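Local structure of nucleoside-diphosphate sugar epimerase (SulA family) (Corynebacterium glutamicum, 3OH8) at residues L54-W60 / P83-L87; W60-D65 / T76-L80; W90-H94 / M121-R125. The protein is probably a nucleotide-sugar epimerase that combines a Rossmann-like, dinucleotide-binding epimerase part with a domain of helix-grip topology. All coordinates share one frame; numbering follows the deposited sequence.

Contact 1: L54-W60 / P83-L87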
ATOM      1  N   LEU A  54      -6.019  -0.881 -18.262  1.00 30.23           N
ATOM      2  CA  LEU A  54      -5.231  -2.053 -18.624  1.00 32.18           C
ATOM      3  C   LEU A  54      -4.068  -1.567 -19.482  1.00 36.28           C
ATOM      4  O   LEU A  54      -4.010  -0.391 -19.826  1.00 38.98           O
ATOM      5  CB  LEU A  54      -6.088  -3.040 -19.415  1.00 33.46           C
ATOM      6  CG  LEU A  54      -6.950  -4.046 -18.645  1.00 42.00           C
ATOM      7  CD1 LEU A  54      -8.017  -4.649 -19.550  1.00 42.25           C
ATOM      8  CD2 LEU A  54      -6.078  -5.131 -18.051  1.00 42.65           C
ATOM      9  N   PRO A  55      -3.137  -2.460 -19.848  1.00 42.73           N
ATOM     10  CA  PRO A  55      -2.027  -1.917 -20.642  1.00 47.31           C
ATOM     11  C   PRO A  55      -2.460  -1.589 -22.073  1.00 49.49           C
ATOM     12  O   PRO A  55      -3.433  -2.161 -22.570  1.00 48.10           O
ATOM     13  CB  PRO A  55      -0.998  -3.061 -20.650  1.00 46.47           C
ATOM     14  CG  PRO A  55      -1.486  -4.061 -19.622  1.00 46.26           C
ATOM     15  CD  PRO A  55      -2.976  -3.897 -19.583  1.00 45.14           C
ATOM     16  N   ALA A  56      -1.749  -0.667 -22.716  1.00 50.37           N
ATOM     17  CA  ALA A  56      -1.985  -0.350 -24.123  1.00 50.90           C
ATOM     18  C   ALA A  56      -3.292   0.410 -24.327  1.00 54.02           C
ATOM     19  O   ALA A  56      -4.032   0.150 -25.281  1.00 52.81           O
ATOM     20  CB  ALA A  56      -1.975  -1.626 -24.968  1.00 49.33           C
ATOM     21  N   GLY A  57      -3.565   1.346 -23.421  1.00 55.34           N
ATOM     22  CA  GLY A  57      -4.738   2.195 -23.511  1.00 54.30           C
ATOM     23  C   GLY A  57      -6.079   1.493 -23.364  1.00 51.91           C
ATOM     24  O   GLY A  57      -7.124   2.146 -23.401  1.00 56.22           O
ATOM     25  N   LEU A  58      -6.059   0.171 -23.199  1.00 44.08           N
ATOM     26  CA  LEU A  58      -7.294  -0.590 -23.039  1.00 42.67           C
ATOM     27  C   LEU A  58      -7.916  -0.391 -21.650  1.00 40.16           C
ATOM     28  O   LEU A  58      -7.246   0.059 -20.707  1.00 34.25           O
ATOM     29  CB  LEU A  58      -7.065  -2.080 -23.298  1.00 47.02           C
ATOM     30  CG  LEU A  58      -6.707  -2.536 -24.715  1.00 51.95           C
ATOM     31  CD1 LEU A  58      -6.540  -4.048 -24.750  1.00 52.67           C
ATOM     32  CD2 LEU A  58      -7.769  -2.098 -25.705  1.00 53.41           C
ATOM     33  N   LYS A  59      -9.201  -0.726 -21.537  1.00 39.84           N
ATOM     34  CA  LYS A  59      -9.933  -0.553 -20.287  1.00 36.77           C
ATOM     35  C   LYS A  59     -10.903  -1.685 -20.024  1.00 38.63           C
ATOM     36  O   LYS A  59     -11.489  -2.255 -20.945  1.00 39.45           O
ATOM     37  CB  LYS A  59     -10.656   0.794 -20.257  1.00 36.21           C
ATOM     38  CG  LYS A  59      -9.699   1.957 -20.242  1.00 37.51           C
ATOM     39  CD  LYS A  59     -10.400   3.290 -20.147  1.00 46.29           C
ATOM     40  CE  LYS A  59      -9.415   4.416 -20.444  1.00 51.61           C
ATOM     41  NZ  LYS A  59      -9.958   5.760 -20.106  1.00 53.36           N
ATOM     42  N   TRP A  60     -11.056  -2.022 -18.750  1.00 34.98           N
ATOM     43  CA  TRP A  60     -11.993  -3.051 -18.357  1.00 35.72           C
ATOM     44  C   TRP A  60     -13.144  -2.404 -17.595  1.00 32.76           C
ATOM     45  O   TRP A  60     -12.927  -1.690 -16.611  1.00 35.02           O
ATOM     46  CB  TRP A  60     -11.292  -4.100 -17.497  1.00 36.89           C
ATOM     47  CG  TRP A  60     -12.164  -5.252 -17.131  1.00 40.94           C
ATOM     48  CD1 TRP A  60     -13.019  -5.923 -17.953  1.00 44.98           C
ATOM     49  CD2 TRP A  60     -12.259  -5.888 -15.849  1.00 42.01           C
ATOM     50  NE1 TRP A  60     -13.644  -6.934 -17.263  1.00 45.74           N
ATOM     51  CE2 TRP A  60     -13.194  -6.933 -15.971  1.00 46.63           C
ATOM     52  CE3 TRP A  60     -11.647  -5.675 -14.616  1.00 44.99           C
ATOM     53  CZ2 TRP A  60     -13.528  -7.762 -14.904  1.00 48.27           C
ATOM     54  CZ3 TRP A  60     -11.982  -6.501 -13.556  1.00 46.37           C
ATOM     55  CH2 TRP A  60     -12.911  -7.531 -13.708  1.00 45.78           C
ATOM     56  N   PRO A  83     -12.307  -6.893 -23.352  1.00 60.49           N
ATOM     57  CA  PRO A  83     -11.102  -6.159 -23.766  1.00 62.19           C
ATOM     58  C   PRO A  83      -9.966  -7.132 -24.092  1.00 62.32           C
ATOM     59  O   PRO A  83      -9.200  -6.913 -25.032  1.00 63.26           O
ATOM     60  CB  PRO A  83     -10.763  -5.322 -22.533  1.00 60.33           C
ATOM     61  CG  PRO A  83     -12.069  -5.139 -21.839  1.00 60.57           C
ATOM     62  CD  PRO A  83     -12.851  -6.402 -22.076  1.00 59.78           C
ATOM     63  N   VAL A  84      -9.871  -8.197 -23.304  1.00 58.71           N
ATOM     64  CA  VAL A  84      -8.993  -9.323 -23.597  1.00 56.89           C
ATOM     65  C   VAL A  84      -9.729 -10.593 -23.179  1.00 61.29           C
ATOM     66  O   VAL A  84     -10.537 -10.565 -22.249  1.00 61.41           O
ATOM     67  CB  VAL A  84      -7.650  -9.222 -22.848  1.00 55.74           C
ATOM     68  CG1 VAL A  84      -6.953  -7.914 -23.197  1.00 51.35           C
ATOM     69  CG2 VAL A  84      -7.858  -9.331 -21.342  1.00 54.49           C
ATOM     70  N   LYS A  85      -9.470 -11.700 -23.866  1.00 64.92           N
ATOM     71  CA  LYS A  85     -10.203 -12.937 -23.600  1.00 68.80           C
ATOM     72  C   LYS A  85     -10.117 -13.392 -22.148  1.00 64.36           C
ATOM     73  O   LYS A  85     -11.092 -13.905 -21.593  1.00 63.09           O
ATOM     74  CB  LYS A  85      -9.747 -14.061 -24.533  1.00 76.82           C
ATOM     75  CG  LYS A  85     -10.378 -14.003 -25.914  1.00 83.85           C
ATOM     76  CD  LYS A  85     -10.533 -15.391 -26.532  1.00 89.28           C
ATOM     77  CE  LYS A  85      -9.537 -15.622 -27.661  1.00 92.02           C
ATOM     78  NZ  LYS A  85      -9.982 -16.708 -28.583  1.00 92.62           N
ATOM     79  N   ALA A  86      -8.954 -13.201 -21.537  1.00 59.17           N
ATOM     80  CA  ALA A  86      -8.729 -13.633 -20.165  1.00 56.59           C
ATOM     81  C   ALA A  86      -9.619 -12.897 -19.165  1.00 56.38           C
ATOM     82  O   ALA A  86      -9.981 -13.443 -18.122  1.00 55.92           O
ATOM     83  CB  ALA A  86      -7.266 -13.440 -19.792  1.00 55.64           C
ATOM     84  N   LEU A  87      -9.968 -11.657 -19.483  1.00 55.63           N
ATOM     85  CA  LEU A  87     -10.675 -10.814 -18.535  1.00 56.28           C
ATOM     86  C   LEU A  87     -12.136 -10.678 -18.918  1.00 55.34           C
ATOM     87  O   LEU A  87     -12.838  -9.785 -18.441  1.00 53.97           O
ATOM     88  CB  LEU A  87     -10.013  -9.437 -18.465  1.00 58.49           C
ATOM     89  CG  LEU A  87     -10.254  -8.602 -17.209  1.00 60.65           C
ATOM     90  CD1 LEU A  87      -9.971  -9.420 -15.955  1.00 58.91           C
ATOM     91  CD2 LEU A  87      -9.388  -7.356 -17.246  1.00 63.22           C
TER

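Contact 2: W60-D65 / T76-L80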
ATOM      1  N   TRP A  60     -11.056  -2.022 -18.750  1.00 34.98           N
ATOM      2  CA  TRP A  60     -11.993  -3.051 -18.357  1.00 35.72           C
ATOM      3  C   TRP A  60     -13.144  -2.404 -17.595  1.00 32.76           C
ATOM      4  O   TRP A  60     -12.927  -1.690 -16.611  1.00 35.02           O
ATOM      5  CB  TRP A  60     -11.292  -4.100 -17.497  1.00 36.89           C
ATOM      6  CG  TRP A  60     -12.164  -5.252 -17.131  1.00 40.94           C
ATOM      7  CD1 TRP A  60     -13.019  -5.923 -17.953  1.00 44.98           C
ATOM      8  CD2 TRP A  60     -12.259  -5.888 -15.849  1.00 42.01           C
ATOM      9  NE1 TRP A  60     -13.644  -6.934 -17.263  1.00 45.74           N
ATOM     10  CE2 TRP A  60     -13.194  -6.933 -15.971  1.00 46.63           C
ATOM     11  CE3 TRP A  60     -11.647  -5.675 -14.616  1.00 44.99           C
ATOM     12  CZ2 TRP A  60     -13.528  -7.762 -14.904  1.00 48.27           C
ATOM     13  CZ3 TRP A  60     -11.982  -6.501 -13.556  1.00 46.37           C
ATOM     14  CH2 TRP A  60     -12.911  -7.531 -13.708  1.00 45.78           C
ATOM     15  N   VAL A  61     -14.362  -2.646 -18.068  1.00 27.61           N
ATOM     16  CA  VAL A  61     -15.553  -2.076 -17.457  1.00 20.82           C
ATOM     17  C   VAL A  61     -16.215  -3.157 -16.617  1.00 26.54           C
ATOM     18  O   VAL A  61     -16.829  -4.073 -17.149  1.00 28.11           O
ATOM     19  CB  VAL A  61     -16.550  -1.575 -18.517  1.00 24.13           C
ATOM     20  CG1 VAL A  61     -17.805  -1.011 -17.852  1.00 23.71           C
ATOM     21  CG2 VAL A  61     -15.889  -0.526 -19.407  1.00 26.31           C
ATOM     22  N   ALA A  62     -16.056  -3.062 -15.303  1.00 26.41           N
ATOM     23  CA  ALA A  62     -16.671  -4.022 -14.402  1.00 23.52           C
ATOM     24  C   ALA A  62     -17.974  -3.452 -13.876  1.00 28.10           C
ATOM     25  O   ALA A  62     -18.112  -2.240 -13.735  1.00 31.23           O
ATOM     26  CB  ALA A  62     -15.731  -4.354 -13.254  1.00 21.78           C
ATOM     27  N   ARG A  63     -18.925  -4.331 -13.580  1.00 22.62           N
ATOM     28  CA  ARG A  63     -20.255  -3.906 -13.171  1.00 27.16           C
ATOM     29  C   ARG A  63     -20.708  -4.757 -11.987  1.00 26.87           C
ATOM     30  O   ARG A  63     -20.516  -5.964 -11.991  1.00 26.87           O
ATOM     31  CB  ARG A  63     -21.204  -4.112 -14.356  1.00 36.37           C
ATOM     32  CG  ARG A  63     -22.400  -3.174 -14.428  1.00 51.93           C
ATOM     33  CD  ARG A  63     -23.167  -3.408 -15.731  1.00 58.02           C
ATOM     34  NE  ARG A  63     -24.607  -3.221 -15.573  1.00 64.11           N
ATOM     35  CZ  ARG A  63     -25.453  -4.180 -15.208  1.00 69.77           C
ATOM     36  NH1 ARG A  63     -25.009  -5.408 -14.955  1.00 70.74           N
ATOM     37  NH2 ARG A  63     -26.747  -3.910 -15.093  1.00 72.00           N
ATOM     38  N   HIS A  64     -21.302  -4.138 -10.971  1.00 21.64           N
ATOM     39  CA  HIS A  64     -21.876  -4.912  -9.876  1.00 23.56           C
ATOM     40  C   HIS A  64     -23.261  -5.405 -10.293  1.00 28.06           C
ATOM     41  O   HIS A  64     -24.030  -4.667 -10.903  1.00 29.92           O
ATOM     42  CB  HIS A  64     -21.978  -4.090  -8.596  1.00 24.38           C
ATOM     43  CG  HIS A  64     -20.662  -3.841  -7.919  1.00 24.43           C
ATOM     44  ND1 HIS A  64     -20.338  -2.635  -7.336  1.00 30.36           N
ATOM     45  CD2 HIS A  64     -19.588  -4.649  -7.727  1.00 26.35           C
ATOM     46  CE1 HIS A  64     -19.125  -2.710  -6.818  1.00 31.96           C
ATOM     47  NE2 HIS A  64     -18.649  -3.916  -7.040  1.00 29.09           N
ATOM     48  N   ASP A  65     -23.566  -6.651  -9.957  1.00 27.65           N
ATOM     49  CA  ASP A  65     -24.796  -7.298 -10.407  1.00 26.18           C
ATOM     50  C   ASP A  65     -25.845  -7.285  -9.304  1.00 23.86           C
ATOM     51  O   ASP A  65     -25.666  -7.901  -8.246  1.00 24.82           O
ATOM     52  CB  ASP A  65     -24.489  -8.728 -10.842  1.00 31.21           C
ATOM     53  CG  ASP A  65     -25.709  -9.447 -11.393  1.00 34.05           C
ATOM     54  OD1 ASP A  65     -26.805  -8.848 -11.395  1.00 36.85           O
ATOM     55  OD2 ASP A  65     -25.561 -10.609 -11.812  1.00 33.77           O
ATOM     56  N   THR A  76     -21.536  -9.017  -6.224  1.00 15.86           N
ATOM     57  CA  THR A  76     -21.032  -9.777  -7.369  1.00 17.57           C
ATOM     58  C   THR A  76     -20.472  -8.839  -8.440  1.00 20.06           C
ATOM     59  O   THR A  76     -21.115  -7.841  -8.783  1.00 22.33           O
ATOM     60  CB  THR A  76     -22.162 -10.655  -7.990  1.00 21.11           C
ATOM     61  OG1 THR A  76     -22.628 -11.611  -7.023  1.00 19.88           O
ATOM     62  CG2 THR A  76     -21.654 -11.407  -9.209  1.00 23.32           C
ATOM     63  N   ASP A  77     -19.277  -9.141  -8.952  1.00 24.04           N
ATOM     64  CA  ASP A  77     -18.685  -8.349 -10.043  1.00 27.10           C
ATOM     65  C   ASP A  77     -18.888  -9.089 -11.355  1.00 28.53           C
ATOM     66  O   ASP A  77     -18.662 -10.291 -11.418  1.00 26.65           O
ATOM     67  CB  ASP A  77     -17.166  -8.150  -9.864  1.00 24.96           C
ATOM     68  CG  ASP A  77     -16.794  -7.560  -8.529  1.00 24.86           C
ATOM     69  OD1 ASP A  77     -17.459  -6.610  -8.073  1.00 26.25           O
ATOM     70  OD2 ASP A  77     -15.807  -8.040  -7.936  1.00 28.53           O
ATOM     71  N   VAL A  78     -19.274  -8.381 -12.414  1.00 28.91           N
ATOM     72  CA  VAL A  78     -19.440  -9.035 -13.709  1.00 32.41           C
ATOM     73  C   VAL A  78     -18.861  -8.212 -14.854  1.00 29.91           C
ATOM     74  O   VAL A  78     -18.883  -6.985 -14.813  1.00 24.65           O
ATOM     75  CB  VAL A  78     -20.933  -9.366 -14.008  1.00 37.81           C
ATOM     76  CG1 VAL A  78     -21.519 -10.229 -12.900  1.00 35.95           C
ATOM     77  CG2 VAL A  78     -21.749  -8.100 -14.192  1.00 37.38           C
ATOM     78  N   CYS A  79     -18.328  -8.893 -15.864  1.00 32.26           N
ATOM     79  CA  CYS A  79     -17.923  -8.224 -17.099  1.00 42.20           C
ATOM     80  C   CYS A  79     -18.631  -8.793 -18.326  1.00 52.03           C
ATOM     81  O   CYS A  79     -18.637 -10.006 -18.534  1.00 54.83           O
ATOM     82  CB  CYS A  79     -16.421  -8.316 -17.314  1.00 39.37           C
ATOM     83  SG  CYS A  79     -15.931  -7.468 -18.834  1.00 68.71           S
ATOM     84  N   LEU A  80     -19.204  -7.911 -19.142  1.00 58.86           N
ATOM     85  CA  LEU A  80     -19.945  -8.332 -20.333  1.00 69.59           C
ATOM     86  C   LEU A  80     -19.152  -8.182 -21.638  1.00 73.41           C
ATOM     87  O   LEU A  80     -19.429  -8.870 -22.619  1.00 76.91           O
ATOM     88  CB  LEU A  80     -21.294  -7.597 -20.427  1.00 73.79           C
ATOM     89  CG  LEU A  80     -21.339  -6.088 -20.709  1.00 73.89           C
ATOM     90  CD1 LEU A  80     -21.231  -5.816 -22.201  1.00 75.26           C
ATOM     91  CD2 LEU A  80     -22.621  -5.468 -20.159  1.00 71.60           C
TER
HETATM   92  O   HOH W   1     -23.604  -7.088  -6.256  1.00 19.05           O

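Contact 3: W90-H94 / M121-R125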
ATOM      1  N   TRP A  90     -16.350 -12.751 -17.103  1.00 35.61           N
ATOM      2  CA  TRP A  90     -15.876 -12.829 -15.731  1.00 28.03           C
ATOM      3  C   TRP A  90     -17.039 -12.609 -14.770  1.00 23.05           C
ATOM      4  O   TRP A  90     -17.784 -11.638 -14.893  1.00 21.71           O
ATOM      5  CB  TRP A  90     -14.786 -11.769 -15.530  1.00 28.48           C
ATOM      6  CG  TRP A  90     -14.265 -11.608 -14.126  1.00 28.65           C
ATOM      7  CD1 TRP A  90     -14.781 -10.805 -13.145  1.00 27.98           C
ATOM      8  CD2 TRP A  90     -13.114 -12.242 -13.559  1.00 26.27           C
ATOM      9  NE1 TRP A  90     -14.022 -10.904 -12.003  1.00 26.59           N
ATOM     10  CE2 TRP A  90     -12.994 -11.782 -12.231  1.00 27.33           C
ATOM     11  CE3 TRP A  90     -12.173 -13.154 -14.045  1.00 30.03           C
ATOM     12  CZ2 TRP A  90     -11.970 -12.200 -11.385  1.00 31.25           C
ATOM     13  CZ3 TRP A  90     -11.163 -13.575 -13.203  1.00 29.58           C
ATOM     14  CH2 TRP A  90     -11.067 -13.095 -11.886  1.00 33.84           C
ATOM     15  N   ARG A  91     -17.203 -13.515 -13.812  1.00 24.32           N
ATOM     16  CA  ARG A  91     -18.238 -13.335 -12.799  1.00 25.37           C
ATOM     17  C   ARG A  91     -17.690 -13.692 -11.413  1.00 24.59           C
ATOM     18  O   ARG A  91     -17.366 -14.845 -11.146  1.00 23.98           O
ATOM     19  CB  ARG A  91     -19.468 -14.180 -13.144  1.00 33.42           C
ATOM     20  CG  ARG A  91     -20.766 -13.682 -12.537  1.00 42.68           C
ATOM     21  CD  ARG A  91     -21.986 -14.288 -13.251  1.00 47.48           C
ATOM     22  NE  ARG A  91     -23.243 -13.795 -12.695  1.00 50.54           N
ATOM     23  CZ  ARG A  91     -23.874 -14.365 -11.674  1.00 61.94           C
ATOM     24  NH1 ARG A  91     -23.368 -15.456 -11.105  1.00 65.24           N
ATOM     25  NH2 ARG A  91     -25.009 -13.848 -11.222  1.00 66.40           N
ATOM     26  N   HIS A  92     -17.604 -12.696 -10.536  1.00 21.11           N
ATOM     27  CA  HIS A  92     -16.937 -12.859  -9.250  1.00 16.30           C
ATOM     28  C   HIS A  92     -17.941 -12.644  -8.122  1.00 17.63           C
ATOM     29  O   HIS A  92     -18.390 -11.524  -7.885  1.00 21.58           O
ATOM     30  CB  HIS A  92     -15.775 -11.850  -9.155  1.00 17.61           C
ATOM     31  CG  HIS A  92     -14.941 -11.986  -7.912  1.00 22.07           C
ATOM     32  ND1 HIS A  92     -15.299 -12.780  -6.852  1.00 22.90           N
ATOM     33  CD2 HIS A  92     -13.755 -11.410  -7.584  1.00 18.12           C
ATOM     34  CE1 HIS A  92     -14.372 -12.687  -5.903  1.00 22.39           C
ATOM     35  NE2 HIS A  92     -13.431 -11.872  -6.324  1.00 26.10           N
ATOM     36  N   VAL A  93     -18.312 -13.725  -7.441  1.00 18.30           N
ATOM     37  CA  VAL A  93     -19.209 -13.624  -6.301  1.00 19.23           C
ATOM     38  C   VAL A  93     -18.399 -13.532  -4.997  1.00 17.23           C
ATOM     39  O   VAL A  93     -17.505 -14.346  -4.753  1.00 19.01           O
ATOM     40  CB  VAL A  93     -20.166 -14.839  -6.214  1.00 19.41           C
ATOM     41  CG1 VAL A  93     -21.059 -14.719  -4.982  1.00 16.26           C
ATOM     42  CG2 VAL A  93     -21.011 -14.954  -7.485  1.00 19.44           C
ATOM     43  N   HIS A  94     -18.719 -12.534  -4.174  1.00 15.55           N
ATOM     44  CA  HIS A  94     -18.063 -12.324  -2.881  1.00 15.68           C
ATOM     45  C   HIS A  94     -19.097 -12.611  -1.802  1.00 14.98           C
ATOM     46  O   HIS A  94     -20.049 -11.849  -1.646  1.00 17.18           O
ATOM     47  CB  HIS A  94     -17.609 -10.865  -2.702  1.00 13.01           C
ATOM     48  CG  HIS A  94     -16.813 -10.312  -3.841  1.00 16.12           C
ATOM     49  ND1 HIS A  94     -15.474  -9.989  -3.739  1.00 19.40           N
ATOM     50  CD2 HIS A  94     -17.181  -9.967  -5.107  1.00 20.04           C
ATOM     51  CE1 HIS A  94     -15.049  -9.490  -4.888  1.00 20.14           C
ATOM     52  NE2 HIS A  94     -16.064  -9.470  -5.731  1.00 21.44           N
HETATM   53  N   MSE A 121      -3.666 -14.027  -7.536  1.00 17.40           N
HETATM   54  CA  MSE A 121      -4.621 -12.946  -7.337  1.00 18.17           C
HETATM   55  C   MSE A 121      -5.350 -13.105  -6.013  1.00 21.49           C
HETATM   56  O   MSE A 121      -5.450 -12.161  -5.231  1.00 19.86           O
HETATM   57  CB  MSE A 121      -5.659 -12.938  -8.461  1.00 17.76           C
HETATM   58  CG  MSE A 121      -6.861 -12.009  -8.205  1.00 23.83           C
HETATM   59 SE   MSE A 121      -8.082 -11.900  -9.561  1.00 47.38          SE
HETATM   60  CE  MSE A 121      -9.290 -10.816  -8.817  1.00 43.85           C
ATOM     61  N   PHE A 122      -5.873 -14.300  -5.761  1.00 21.43           N
ATOM     62  CA  PHE A 122      -6.660 -14.478  -4.550  1.00 21.37           C
ATOM     63  C   PHE A 122      -5.851 -14.548  -3.276  1.00 17.05           C
ATOM     64  O   PHE A 122      -6.300 -14.076  -2.236  1.00 17.29           O
ATOM     65  CB  PHE A 122      -7.676 -15.605  -4.700  1.00 21.31           C
ATOM     66  CG  PHE A 122      -8.898 -15.150  -5.411  1.00 20.23           C
ATOM     67  CD1 PHE A 122      -9.856 -14.409  -4.736  1.00 22.36           C
ATOM     68  CD2 PHE A 122      -9.031 -15.332  -6.774  1.00 20.66           C
ATOM     69  CE1 PHE A 122     -10.974 -13.914  -5.403  1.00 19.84           C
ATOM     70  CE2 PHE A 122     -10.144 -14.845  -7.448  1.00 26.90           C
ATOM     71  CZ  PHE A 122     -11.112 -14.133  -6.762  1.00 18.55           C
ATOM     72  N   ALA A 123      -4.643 -15.086  -3.359  1.00 16.58           N
ATOM     73  CA  ALA A 123      -3.766 -15.087  -2.201  1.00 17.93           C
ATOM     74  C   ALA A 123      -3.492 -13.634  -1.785  1.00 18.14           C
ATOM     75  O   ALA A 123      -3.441 -13.321  -0.588  1.00 17.72           O
ATOM     76  CB  ALA A 123      -2.456 -15.820  -2.516  1.00 20.19           C
ATOM     77  N   TYR A 124      -3.334 -12.752  -2.774  1.00 12.12           N
ATOM     78  CA  TYR A 124      -3.113 -11.325  -2.499  1.00 15.11           C
ATOM     79  C   TYR A 124      -4.339 -10.670  -1.856  1.00 15.96           C
ATOM     80  O   TYR A 124      -4.227  -9.981  -0.836  1.00 17.02           O
ATOM     81  CB  TYR A 124      -2.747 -10.549  -3.780  1.00 15.47           C
ATOM     82  CG  TYR A 124      -2.525  -9.078  -3.497  1.00 15.34           C
ATOM     83  CD1 TYR A 124      -1.288  -8.621  -3.021  1.00 14.90           C
ATOM     84  CD2 TYR A 124      -3.550  -8.158  -3.655  1.00 17.72           C
ATOM     85  CE1 TYR A 124      -1.076  -7.279  -2.731  1.00 14.32           C
ATOM     86  CE2 TYR A 124      -3.349  -6.800  -3.372  1.00 13.46           C
ATOM     87  CZ  TYR A 124      -2.108  -6.372  -2.914  1.00 17.24           C
ATOM     88  OH  TYR A 124      -1.904  -5.041  -2.629  1.00 14.25           O
ATOM     89  N   ARG A 125      -5.506 -10.880  -2.462  1.00 18.24           N
ATOM     90  CA  ARG A 125      -6.752 -10.348  -1.923  1.00 18.92           C
ATOM     91  C   ARG A 125      -6.945 -10.763  -0.463  1.00 19.74           C
ATOM     92  O   ARG A 125      -7.315  -9.933   0.371  1.00 17.97           O
ATOM     93  CB  ARG A 125      -7.963 -10.794  -2.758  1.00 18.03           C
ATOM     94  CG  ARG A 125      -8.018 -10.272  -4.188  1.00 21.38           C
ATOM     95  CD  ARG A 125      -9.322 -10.726  -4.886  1.00 23.27           C
ATOM     96  NE  ARG A 125     -10.493 -10.429  -4.057  1.00 19.42           N
ATOM     97  CZ  ARG A 125     -11.208  -9.311  -4.142  1.00 20.25           C
ATOM     98  NH1 ARG A 125     -10.896  -8.385  -5.046  1.00 22.03           N
ATOM     99  NH2 ARG A 125     -12.226  -9.113  -3.322  1.00 23.36           N
TER

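Contact 1: L54-W60 / P83-L87
In the helix-grip (Bet v 1-like) domain, the turn entering strand 59-64 meets the loop before strand 91-99, with Leu87 set over the indole of Trp60. Leu87 CG lies 3.6 Å from the centroid of the five-membered ring of Trp60. It sits almost on the ring normal, 9° off, so this is a CH-pi contact over the face. CD2 of Leu87 carries the contact back along the indole, 3.5 Å from Trp60 CG. CD1 of Leu87 extends over the six-membered ring instead. The indole reaches toward the loop because its CG is anti to the backbone N of Trp60 (chi1 -176°). Trp60 NE1 also comes near the carbonyl oxygen of Leu87, but at an angle too poor for a hydrogen bond.

Pro83 fills a second position, at the edge of the same indole and near its plane. Its CG is 4.1 Å from Trp60 CD1. The pyrrolidine ring also presses on the backbone, with Pro83 CG 3.1 Å from Lys59 O. Phe52 and Trp90 also meet the Trp60 ring, Trp90 edge-to-face.

The chain doubles back just before the strand in a type I' turn from Pro55 to Leu58. Leu54 N donates to Leu58 O across the base of this turn at 2.9 Å. The turn brings two leucines to the loop. Leu54 and Leu87 meet tip to tip, and Leu36 touches both. Leu54 also crosses Pro83 at about a right angle. Leu58 lies on the exposed margin, near the carbonyl oxygen of Pro83. There its CD1 makes a light apolar contact, 4.2 Å from Val84 CG1.

Contact 2: W60-D65 / T76-L80
Arg63 and Val78 are joined by two backbone hydrogen bonds, making an antiparallel hydrogen-bonded pair. Arg63 N donates to Val78 O at 2.9 Å, and Val78 N returns a bond to Arg63 O at 2.8 Å. Both donors lie in the plane of the carbonyl they meet. In a third bond, Asp65 N to Thr76 O at 3.0 Å, the donor is tilted 26° from the carbonyl plane. The return link at this end is made through water: a water accepts from Thr76 N and sits close to Asp65 O.

His64 and Asp77 form the next, non-hydrogen-bonded pair. Their side chains run side by side, pointing the same way, with ring and carboxylate planes 33° apart. Asp77 OD1 lies in the ring plane at the edge of His64, 2.9 Å from CD2. It is also near His64 NE2, but that angle is too poor for a hydrogen bond. The stronger polar partners are outside the two segments. His64 ND1 bonds to Arg44 O, and Asp77 OD2 bonds to His94 NE2.

On the face that carries Arg63 and Val78 the contact is apolar. Val78 CG2 lies 4.0 Å from Arg63 CB, and CG1 of the same valine lies 3.9 Å from Asp65 CB. The Asp65 carboxylate bonds outside the segments, OD1 to Ser67 N. At the far end the Cys79 sulfur sits at the edge of the Trp60 indole, a sulfur-aromatic contact. The model brings it too close to NE1, so its exact spacing is doubtful. Ala62 CB lies over one face of that indole, offset toward its rim. Strands 59-64 and 74-78 thus make an antiparallel beta hairpin, flanked by strands 49-53 and 91-99, in the curved sheet of a helix-grip domain.

Contact 3: W90-H94 / M121-R125
His92 of strand 91-99 meets Phe122 of helix 119-139, where the long helix packs on the sheet in the helix-grip fold. The strand and helix axes are 13.9 Å apart at closest, so large side chains have to bridge the gap.

The tight part is buried. His92 and Phe122 come from opposite directions, and His92 NE2 is 3.3 Å from Phe122 CZ. The imidazole lies at the edge of the phenyl ring, while Phe122 CZ comes obliquely to the imidazole. The planes are 70° apart, so the pair is neither stacked nor edge-to-face. With chi1 at -176°, the His92 side chain stands out from the strand to the helix. Within the strand, His94 covers one face of the His92 ring, its NE2 above the ring centre. Asp107 touches both histidines and Phe122.

The looser part is between Trp90 and the partly exposed Met121, a selenomethionine, in a Met-aromatic contact. SE is 5.2 Å from the centroid of the six-membered ring, in an oblique approach. CE of Met121 touches Trp90 CZ2 at 4.0 Å.

Arg125 is also partly exposed but lies close to the histidines. It bends at chi3 (50°), and one guanidinium face looks onto His92 NE2. His94 NE2 is bonded to Asp77. The ND1-CE1 edge of the His94 ring meets the arginine without a hydrogen bond, with His94 CE1 3.3 Å from Arg125 NH2.

In the fold
All three contacts belong to the antiparallel sheet of the helix-grip domain, not to the mixed sheet of the Rossmann-like part. Contacts 1 and 2 share Trp60, and their centres are about 14 Å apart. Contact 1 closes the chain around the hairpin of contact 2. Contacts 2 and 3 lie closest, about 12 Å between centres, on neighbouring strands. They are joined by probable hydrogen bonds, Asp77 N to His92 O at 2.8 Å and Asp77 OD2 with His94 NE2 at 2.6 Å. Contacts 1 and 3, about 17 Å apart, meet through their tryptophans, with Trp60 CZ2 3.7 Å from Trp90 CD1.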